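Glyoxalase/bleomycin resistance protein/dioxygenase (Catenulispora acidiphila, PDB 4G6X) belongs to the vicinal oxygen chelate superfamily and may act as a dioxygenase, its substrate not being established. Local coordinates at residues 39-44 and 60-65; 51-56 and 71-76; 123-128 and 133-138. All coordinates share one frame; numbering follows the deposited sequence.

Contact 1 of 3, residues 39-44 and 60-65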
loop_
_atom_site.group_PDB
_atom_site.type_symbol
_atom_site.label_atom_id
_atom_site.label_comp_id
_atom_site.label_asym_id
_atom_site.label_seq_id
_atom_site.Cartn_x
_atom_site.Cartn_y
_atom_site.Cartn_z
ATOM N N LYS A 39 10.935 16.778 1.227
ATOM C CA LYS A 39 10.803 16.703 -0.222
ATOM C C LYS A 39 9.500 16.003 -0.646
ATOM O O LYS A 39 8.767 16.461 -1.564
ATOM C CB LYS A 39 12.013 15.987 -0.862
ATOM C CG LYS A 39 11.927 15.819 -2.366
ATOM C CD LYS A 39 13.233 15.358 -3.043
ATOM C CE LYS A 39 13.768 14.101 -2.329
ATOM N NZ LYS A 39 14.960 13.537 -3.030
ATOM N N ALA A 40 9.191 14.896 0.031
ATOM C CA ALA A 40 8.005 14.128 -0.315
ATOM C C ALA A 40 6.728 14.949 -0.072
ATOM O O ALA A 40 5.814 14.908 -0.922
ATOM C CB ALA A 40 7.961 12.849 0.506
ATOM N N GLU A 41 6.677 15.638 1.061
ATOM C CA GLU A 41 5.499 16.484 1.333
ATOM C C GLU A 41 5.288 17.481 0.191
ATOM O O GLU A 41 4.168 17.633 -0.330
ATOM C CB GLU A 41 5.634 17.239 2.639
ATOM C CG GLU A 41 4.349 18.020 2.902
ATOM C CD GLU A 41 4.339 18.798 4.194
ATOM O OE1 GLU A 41 5.298 18.720 4.968
ATOM O OE2 GLU A 41 3.346 19.527 4.408
ATOM N N SER A 42 6.374 18.157 -0.165
ATOM C CA SER A 42 6.368 19.156 -1.248
ATOM C C SER A 42 5.914 18.562 -2.575
ATOM O O SER A 42 5.176 19.187 -3.321
ATOM C CB SER A 42 7.797 19.721 -1.443
ATOM O OG SER A 42 7.884 20.527 -2.625
ATOM N N PHE A 43 6.444 17.397 -2.951
ATOM C CA PHE A 43 6.079 16.750 -4.200
ATOM C C PHE A 43 4.651 16.186 -4.263
ATOM O O PHE A 43 3.902 16.413 -5.210
ATOM C CB PHE A 43 7.055 15.600 -4.533
ATOM C CG PHE A 43 6.819 15.034 -5.896
ATOM C CD1 PHE A 43 7.440 15.617 -7.007
ATOM C CD2 PHE A 43 5.976 13.930 -6.113
ATOM C CE1 PHE A 43 7.192 15.106 -8.276
ATOM C CE2 PHE A 43 5.757 13.434 -7.379
ATOM C CZ PHE A 43 6.388 14.003 -8.455
ATOM N N TYR A 44 4.279 15.445 -3.217
ATOM C CA TYR A 44 3.023 14.743 -3.215
ATOM C C TYR A 44 1.874 15.717 -3.099
ATOM O O TYR A 44 0.855 15.465 -3.699
ATOM C CB TYR A 44 2.928 13.685 -2.106
ATOM C CG TYR A 44 3.626 12.368 -2.556
ATOM C CD1 TYR A 44 5.006 12.237 -2.649
ATOM C CD2 TYR A 44 2.870 11.309 -3.006
ATOM C CE1 TYR A 44 5.589 11.059 -3.156
ATOM C CE2 TYR A 44 3.412 10.157 -3.495
ATOM C CZ TYR A 44 4.810 10.000 -3.550
ATOM O OH TYR A 44 5.370 8.840 -4.043
ATOM N N ALA A 60 12.558 11.561 15.605
ATOM C CA ALA A 60 13.203 12.517 14.686
ATOM C C ALA A 60 12.509 12.573 13.347
ATOM O O ALA A 60 12.850 13.420 12.503
ATOM C CB ALA A 60 14.674 12.148 14.461
ATOM N N ASP A 61 11.560 11.663 13.126
ATOM C CA ASP A 61 10.787 11.701 11.876
ATOM C C ASP A 61 9.330 12.037 12.217
ATOM O O ASP A 61 8.983 12.384 13.363
ATOM C CB ASP A 61 10.870 10.380 11.102
ATOM C CG ASP A 61 12.334 9.931 10.861
ATOM O OD1 ASP A 61 13.068 10.641 10.158
ATOM O OD2 ASP A 61 12.693 8.872 11.360
ATOM N N ARG A 62 8.532 12.010 11.166
ATOM C CA ARG A 62 7.143 12.294 11.270
ATOM C C ARG A 62 6.311 11.152 10.836
ATOM O O ARG A 62 6.626 10.456 9.865
ATOM C CB ARG A 62 6.797 13.440 10.299
ATOM C CG ARG A 62 7.547 14.690 10.587
ATOM C CD ARG A 62 7.952 15.356 9.305
ATOM N NE ARG A 62 6.841 16.086 8.748
ATOM C CZ ARG A 62 6.924 16.805 7.633
ATOM N NH1 ARG A 62 5.874 17.505 7.219
ATOM N NH2 ARG A 62 8.039 16.801 6.904
ATOM N N TRP A 63 5.123 11.045 11.472
ATOM C CA TRP A 63 4.034 10.318 10.884
ATOM C C TRP A 63 3.339 11.293 9.996
ATOM O O TRP A 63 2.733 12.216 10.471
ATOM C CB TRP A 63 3.049 9.853 11.985
ATOM C CG TRP A 63 1.828 9.152 11.450
ATOM C CD1 TRP A 63 0.574 9.697 11.158
ATOM C CD2 TRP A 63 1.704 7.743 11.137
ATOM N NE1 TRP A 63 -0.268 8.730 10.692
ATOM C CE2 TRP A 63 0.342 7.541 10.664
ATOM C CE3 TRP A 63 2.547 6.645 11.266
ATOM C CZ2 TRP A 63 -0.119 6.287 10.277
ATOM C CZ3 TRP A 63 2.073 5.383 10.869
ATOM C CH2 TRP A 63 0.773 5.210 10.408
ATOM N N LEU A 64 3.470 11.086 8.694
ATOM C CA LEU A 64 2.960 12.008 7.680
ATOM C C LEU A 64 2.102 11.255 6.692
ATOM O O LEU A 64 2.614 10.392 5.914
ATOM C CB LEU A 64 4.194 12.575 6.984
ATOM C CG LEU A 64 3.887 13.529 5.836
ATOM C CD1 LEU A 64 3.081 14.738 6.317
ATOM C CD2 LEU A 64 5.211 13.919 5.129
ATOM N N THR A 65 0.801 11.570 6.658
ATOM C CA THR A 65 -0.053 10.947 5.700
ATOM C C THR A 65 -0.699 12.023 4.846
ATOM O O THR A 65 -0.908 13.138 5.303
ATOM C CB THR A 65 -1.149 10.099 6.342
ATOM O OG1 THR A 65 -1.933 10.958 7.178
ATOM C CG2 THR A 65 -0.538 9.024 7.178
HETATM O O HOH W 1 8.004 19.376 5.432
#
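Arg62 NH1 donates to Glu41 OE1 at 2.6 Å, a short salt bridge that ties helix 37-46 to strand 61-67 within one beta-alpha-beta-beta-beta module of the vicinal oxygen chelate fold. The N-H...O angle is 153°. The carboxylate oxygen lies at the edge of the guanidinium group and near its plane, whereas NH1 meets the carboxylate from above its plane, and the two flat groups are turned 59° against each other. Glu41 reaches outward from the helix with CG anti to the backbone N (chi1 -176°), the chain extended beyond it, and meets the arginine side chain at about a right angle. Arg62 gets there by bending at its second and third torsions, which folds the guanidinium back over Leu64, with CD2 centred beneath one of its faces. A water bridges the pair a second time, donating to Glu41 OE1 at 2.8 Å and accepting from Arg62 NH2 at 3.0 Å, so OE1 takes two hydrogen bonds and two guanidinium nitrogens, NH1 and NH2, are engaged on the Glu41 side. NH1 also forms a salt bridge with Asp55 of the adjacent strand 51-58; carboxylates from helix and strand thus share one arginine, which probably favours their charged forms. Below this polar layer the apolar contact is slight: Leu64 CD2 approaches the aliphatic root of the glutamate, Glu41 CB, at 4.2 Å.

Contact 2 of 3, residues 51-56 and 71-76; sequences LVKADV and APDGTQ
Lys53 and Gln76 cross at about a right angle, the lysine chain passing the amide group of the glutamine on its way to the turn formed by residues 71-74. The closest approach of these two side chains is between Lys53 CG and Gln76 CD, 3.7 Å apart, and farther along the lysine CE lies 4.0 Å from Gln76 NE2. Thr65 OG1 of the adjacent strand 61-67 holds the amide oxygen of Gln76, which helps to set the orientation of the amide against the lysine. A bend at the second torsion of Lys53 (chi2 67°), followed by an extended end, carries its ammonium to the type I beta turn from Ala71 to Gly74. There NZ donates to Pro72 O at 3.0 Å, arriving from above the carbonyl plane. Asp73 meets the lysine nearly crosswise: Lys53 NZ and Asp73 OD1, 3.3 Å apart, form a surface salt bridge whose hydrogen bond is weak. The turn itself is closed by Gly74 N donating to Ala71 O at 3.0 Å. A classic beta bulge on strand 51-58 puts Lys53 and Ala54 together opposite Thr65. This strand is outermost in its sheet within the chain, and the lysine extends from it past neighbouring strand 61-67, touching Thr65 and Val67, to link the edge of the first beta-alpha-beta-beta-beta module to the loop before its last strand, 76-81.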
loop_
_atom_site.group_PDB
_atom_site.type_symbol
_atom_site.label_atom_id
_atom_site.label_comp_id
_atom_site.label_asym_id
_atom_site.label_seq_id
_atom_site.Cartn_x
_atom_site.Cartn_y
_atom_site.Cartn_z
ATOM N N LEU A 51 -3.549 16.125 -0.294
ATOM C CA LEU A 51 -3.663 17.033 0.847
ATOM C C LEU A 51 -3.057 16.381 2.078
ATOM O O LEU A 51 -3.263 15.172 2.321
ATOM C CB LEU A 51 -5.139 17.295 1.178
ATOM C CG LEU A 51 -6.006 17.749 0.000
ATOM C CD1 LEU A 51 -7.413 18.002 0.526
ATOM C CD2 LEU A 51 -5.422 18.998 -0.638
ATOM N N VAL A 52 -2.390 17.174 2.905
ATOM C CA VAL A 52 -1.891 16.606 4.191
ATOM C C VAL A 52 -3.068 16.260 5.116
ATOM O O VAL A 52 -4.018 17.054 5.246
ATOM C CB VAL A 52 -0.920 17.575 4.895
ATOM C CG1 VAL A 52 -0.594 17.078 6.309
ATOM C CG2 VAL A 52 0.341 17.715 4.055
ATOM N N LYS A 53 -3.084 15.041 5.653
ATOM C CA LYS A 53 -4.099 14.579 6.564
ATOM C C LYS A 53 -3.575 14.599 7.991
ATOM O O LYS A 53 -4.140 15.211 8.862
ATOM C CB LYS A 53 -4.563 13.190 6.174
ATOM C CG LYS A 53 -5.572 12.596 7.078
ATOM C CD LYS A 53 -6.873 13.411 6.960
ATOM C CE LYS A 53 -8.022 12.581 7.483
ATOM N NZ LYS A 53 -9.303 13.310 7.293
ATOM N N ALA A 54 -2.458 13.955 8.227
ATOM C CA ALA A 54 -1.835 13.965 9.520
ATOM C C ALA A 54 -0.315 14.257 9.356
ATOM O O ALA A 54 0.368 13.717 8.449
ATOM C CB ALA A 54 -2.061 12.656 10.238
ATOM N N ASP A 55 0.172 15.087 10.269
ATOM C CA ASP A 55 1.608 15.362 10.395
ATOM C C ASP A 55 1.959 15.478 11.849
ATOM O O ASP A 55 1.676 16.483 12.481
ATOM C CB ASP A 55 1.909 16.658 9.691
ATOM C CG ASP A 55 3.432 16.977 9.592
ATOM O OD1 ASP A 55 4.295 16.212 10.081
ATOM O OD2 ASP A 55 3.716 18.053 9.040
ATOM N N VAL A 56 2.561 14.419 12.420
ATOM C CA VAL A 56 2.763 14.334 13.850
ATOM C C VAL A 56 4.199 13.905 14.093
ATOM O O VAL A 56 4.667 12.995 13.435
ATOM C CB VAL A 56 1.852 13.211 14.421
ATOM C CG1 VAL A 56 1.880 13.250 15.941
ATOM C CG2 VAL A 56 0.439 13.315 13.867
ATOM N N ALA A 71 -11.417 12.269 -1.752
ATOM C CA ALA A 71 -11.750 11.383 -0.633
ATOM C C ALA A 71 -10.954 11.675 0.641
ATOM O O ALA A 71 -10.117 10.852 1.041
ATOM C CB ALA A 71 -11.556 9.931 -1.055
ATOM N N PRO A 72 -11.195 12.830 1.269
ATOM C CA PRO A 72 -10.419 13.258 2.433
ATOM C C PRO A 72 -10.566 12.374 3.650
ATOM O O PRO A 72 -9.670 12.337 4.480
ATOM C CB PRO A 72 -10.952 14.672 2.702
ATOM C CG PRO A 72 -12.357 14.627 2.160
ATOM C CD PRO A 72 -12.179 13.858 0.882
ATOM N N ASP A 73 -11.661 11.626 3.757
ATOM C CA ASP A 73 -11.834 10.726 4.868
ATOM C C ASP A 73 -11.647 9.296 4.423
ATOM O O ASP A 73 -12.002 8.386 5.154
ATOM C CB ASP A 73 -13.232 10.929 5.506
ATOM C CG ASP A 73 -13.415 12.337 6.083
ATOM O OD1 ASP A 73 -12.420 13.100 6.226
ATOM O OD2 ASP A 73 -14.564 12.685 6.400
ATOM N N GLY A 74 -11.047 9.072 3.246
ATOM C CA GLY A 74 -10.818 7.724 2.763
ATOM C C GLY A 74 -9.402 7.253 3.088
ATOM O O GLY A 74 -8.827 7.654 4.085
ATOM N N THR A 75 -8.867 6.397 2.227
ATOM C CA THR A 75 -7.589 5.759 2.457
ATOM C C THR A 75 -6.528 6.819 2.507
ATOM O O THR A 75 -6.603 7.789 1.755
ATOM C CB THR A 75 -7.343 4.736 1.348
ATOM O OG1 THR A 75 -8.467 3.807 1.333
ATOM C CG2 THR A 75 -6.037 4.008 1.534
ATOM N N GLN A 76 -5.574 6.644 3.415
ATOM C CA GLN A 76 -4.458 7.559 3.598
ATOM C C GLN A 76 -3.173 6.927 3.048
ATOM O O GLN A 76 -3.060 5.711 3.025
ATOM C CB GLN A 76 -4.244 7.836 5.078
ATOM C CG GLN A 76 -5.325 8.706 5.663
ATOM C CD GLN A 76 -5.181 8.890 7.170
ATOM O OE1 GLN A 76 -4.070 9.033 7.706
ATOM N NE2 GLN A 76 -6.318 8.975 7.848
#

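Contact 3 of 3, residues 123-128 and 133-138; sequences FTQEPT and VVTAIL
Phe123 lays one ring face against Leu138 CB, which sits 4.0 Å from the ring centroid in a CH-pi contact at the tightly packed end of the beta hairpin 123-129/134-139. Ala136 CB touches the same ring at CE1, and Tyr113 of helix 109-118 meets it edge-to-face. Two register shifts mark the hairpin. The first is a classic bulge that sets Thr124 and Gln125 together opposite Ile137, whose O accepts from Thr124 N at 2.9 Å and Gln125 N at 3.2 Å, both from one face of its carbonyl plane. Beyond the second shift, Thr128 N donates to Thr135 O at 2.7 Å.

The Gln125 face is polar but still packed, with CB on Ile137 CB and OE1 beside Ile137 CD1. Its chain bends at chi2 (-149°), bringing the amide to Thr135 OG1: NE2 donates there almost straight (3.1 Å, 177°) and also to Glu126 O, while a water bridges Gln125 OE1 and Thr135 OG1. The solvent side belongs to exposed Thr124 and to Glu126, whose side chain points away from the other strand. Thr128 OG1 reaches Glu126 O from the other face of that carbonyl. Side-chain donors therefore serve a carbonyl at the irregular part of the strand, and the two NE2 hydrogen bonds, both close to the plane of the side-chain amide, should fix its rotation.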
loop_
_atom_site.group_PDB
_atom_site.type_symbol
_atom_site.label_atom_id
_atom_site.label_comp_id
_atom_site.label_asym_id
_atom_site.label_seq_id
_atom_site.Cartn_x
_atom_site.Cartn_y
_atom_site.Cartn_z
ATOM N N PHE A 123 8.322 11.911 -16.409
ATOM C CA PHE A 123 7.732 10.600 -16.707
ATOM C C PHE A 123 8.753 9.680 -17.365
ATOM O O PHE A 123 9.474 10.092 -18.329
ATOM C CB PHE A 123 6.523 10.760 -17.620
ATOM C CG PHE A 123 5.298 11.277 -16.910
ATOM C CD1 PHE A 123 4.306 10.408 -16.516
ATOM C CD2 PHE A 123 5.195 12.627 -16.575
ATOM C CE1 PHE A 123 3.195 10.874 -15.834
ATOM C CE2 PHE A 123 4.099 13.098 -15.883
ATOM C CZ PHE A 123 3.104 12.240 -15.517
ATOM N N THR A 124 8.809 8.440 -16.880
ATOM C CA THR A 124 9.597 7.362 -17.493
ATOM C C THR A 124 8.798 6.548 -18.513
ATOM O O THR A 124 9.366 5.899 -19.384
ATOM C CB THR A 124 10.187 6.437 -16.432
ATOM O OG1 THR A 124 9.112 5.833 -15.686
ATOM C CG2 THR A 124 11.081 7.222 -15.464
ATOM N N GLN A 125 7.475 6.590 -18.392
ATOM C CA GLN A 125 6.567 6.013 -19.376
ATOM C C GLN A 125 5.398 6.940 -19.587
ATOM O O GLN A 125 4.661 7.229 -18.654
ATOM C CB GLN A 125 6.056 4.644 -18.919
ATOM C CG GLN A 125 5.259 3.879 -19.979
ATOM C CD GLN A 125 4.203 2.995 -19.348
ATOM O OE1 GLN A 125 4.523 1.979 -18.729
ATOM N NE2 GLN A 125 2.944 3.417 -19.435
ATOM N N GLU A 126 5.240 7.373 -20.844
ATOM C CA GLU A 126 4.089 8.166 -21.285
ATOM C C GLU A 126 2.825 7.312 -21.267
ATOM O O GLU A 126 2.932 6.074 -21.240
ATOM C CB GLU A 126 4.327 8.712 -22.708
ATOM C CG GLU A 126 5.456 9.731 -22.785
ATOM C CD GLU A 126 5.654 10.287 -24.204
ATOM O OE1 GLU A 126 4.953 9.840 -25.139
ATOM O OE2 GLU A 126 6.515 11.173 -24.378
ATOM N N PRO A 127 1.628 7.956 -21.290
ATOM C CA PRO A 127 0.368 7.195 -21.292
ATOM C C PRO A 127 0.344 6.154 -22.384
ATOM O O PRO A 127 0.493 6.489 -23.555
ATOM C CB PRO A 127 -0.693 8.261 -21.556
ATOM C CG PRO A 127 -0.117 9.481 -20.949
ATOM C CD PRO A 127 1.356 9.406 -21.290
ATOM N N THR A 128 0.137 4.909 -22.004
ATOM C CA THR A 128 0.226 3.808 -22.943
ATOM C C THR A 128 -0.933 2.869 -22.731
ATOM O O THR A 128 -1.233 2.455 -21.591
ATOM C CB THR A 128 1.539 3.042 -22.747
ATOM O OG1 THR A 128 2.622 3.932 -22.969
ATOM C CG2 THR A 128 1.665 1.879 -23.726
ATOM N N VAL A 133 -6.473 -1.203 -19.171
ATOM C CA VAL A 133 -6.084 0.083 -18.566
ATOM C C VAL A 133 -5.096 0.786 -19.448
ATOM O O VAL A 133 -4.377 0.147 -20.216
ATOM C CB VAL A 133 -5.426 -0.062 -17.182
ATOM C CG1 VAL A 133 -6.488 -0.262 -16.109
ATOM C CG2 VAL A 133 -4.397 -1.191 -17.198
ATOM N N VAL A 134 -5.106 2.107 -19.331
ATOM C CA VAL A 134 -4.073 2.984 -19.885
ATOM C C VAL A 134 -3.228 3.415 -18.700
ATOM O O VAL A 134 -3.784 3.784 -17.674
ATOM C CB VAL A 134 -4.678 4.223 -20.552
ATOM C CG1 VAL A 134 -3.592 5.081 -21.182
ATOM C CG2 VAL A 134 -5.709 3.785 -21.592
ATOM N N THR A 135 -1.908 3.319 -18.833
ATOM C CA THR A 135 -1.007 3.605 -17.697
ATOM C C THR A 135 0.066 4.615 -18.099
ATOM O O THR A 135 0.374 4.799 -19.282
ATOM C CB THR A 135 -0.279 2.348 -17.166
ATOM O OG1 THR A 135 0.657 1.853 -18.141
ATOM C CG2 THR A 135 -1.228 1.288 -16.789
ATOM N N ALA A 136 0.626 5.279 -17.085
ATOM C CA ALA A 136 1.818 6.126 -17.217
ATOM C C ALA A 136 2.662 5.942 -15.961
ATOM O O ALA A 136 2.132 5.597 -14.905
ATOM C CB ALA A 136 1.468 7.601 -17.392
ATOM N N ILE A 137 3.958 6.201 -16.068
ATOM C CA ILE A 137 4.849 6.022 -14.915
ATOM C C ILE A 137 5.694 7.279 -14.727
ATOM O O ILE A 137 6.304 7.779 -15.684
ATOM C CB ILE A 137 5.724 4.792 -15.078
ATOM C CG1 ILE A 137 4.837 3.554 -15.154
ATOM C CG2 ILE A 137 6.724 4.678 -13.908
ATOM C CD1 ILE A 137 5.593 2.288 -15.408
ATOM N N LEU A 138 5.663 7.789 -13.495
ATOM C CA LEU A 138 6.399 8.994 -13.133
ATOM C C LEU A 138 7.417 8.760 -12.007
ATOM O O LEU A 138 7.310 7.787 -11.258
ATOM C CB LEU A 138 5.452 10.168 -12.774
ATOM C CG LEU A 138 4.576 9.980 -11.520
ATOM C CD1 LEU A 138 5.239 10.543 -10.274
ATOM C CD2 LEU A 138 3.245 10.711 -11.683
HETATM O O HOH W 2 2.581 0.402 -16.716
#

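The three contacts divide between two four-stranded sheets of matching strand order, the paired modules expected of the vicinal oxygen chelate fold. Contacts 1 and 2 share the first sheet, and their centres lie 12 Å apart: residues 60-65 and 51-56 are on adjacent strands, so backbone pairing joins them directly. Contact 3 belongs to the second sheet, across the chain's centre, and meets contact 1 only through Phe43 and Leu138. Contact 2 is a surface contact, whereas contacts 1 and 3 are partly buried. Charged side chains dominate the first two, bridging helix to strand and strand to loop; backbone pairing, aromatic packing and an amide dominate the hairpin.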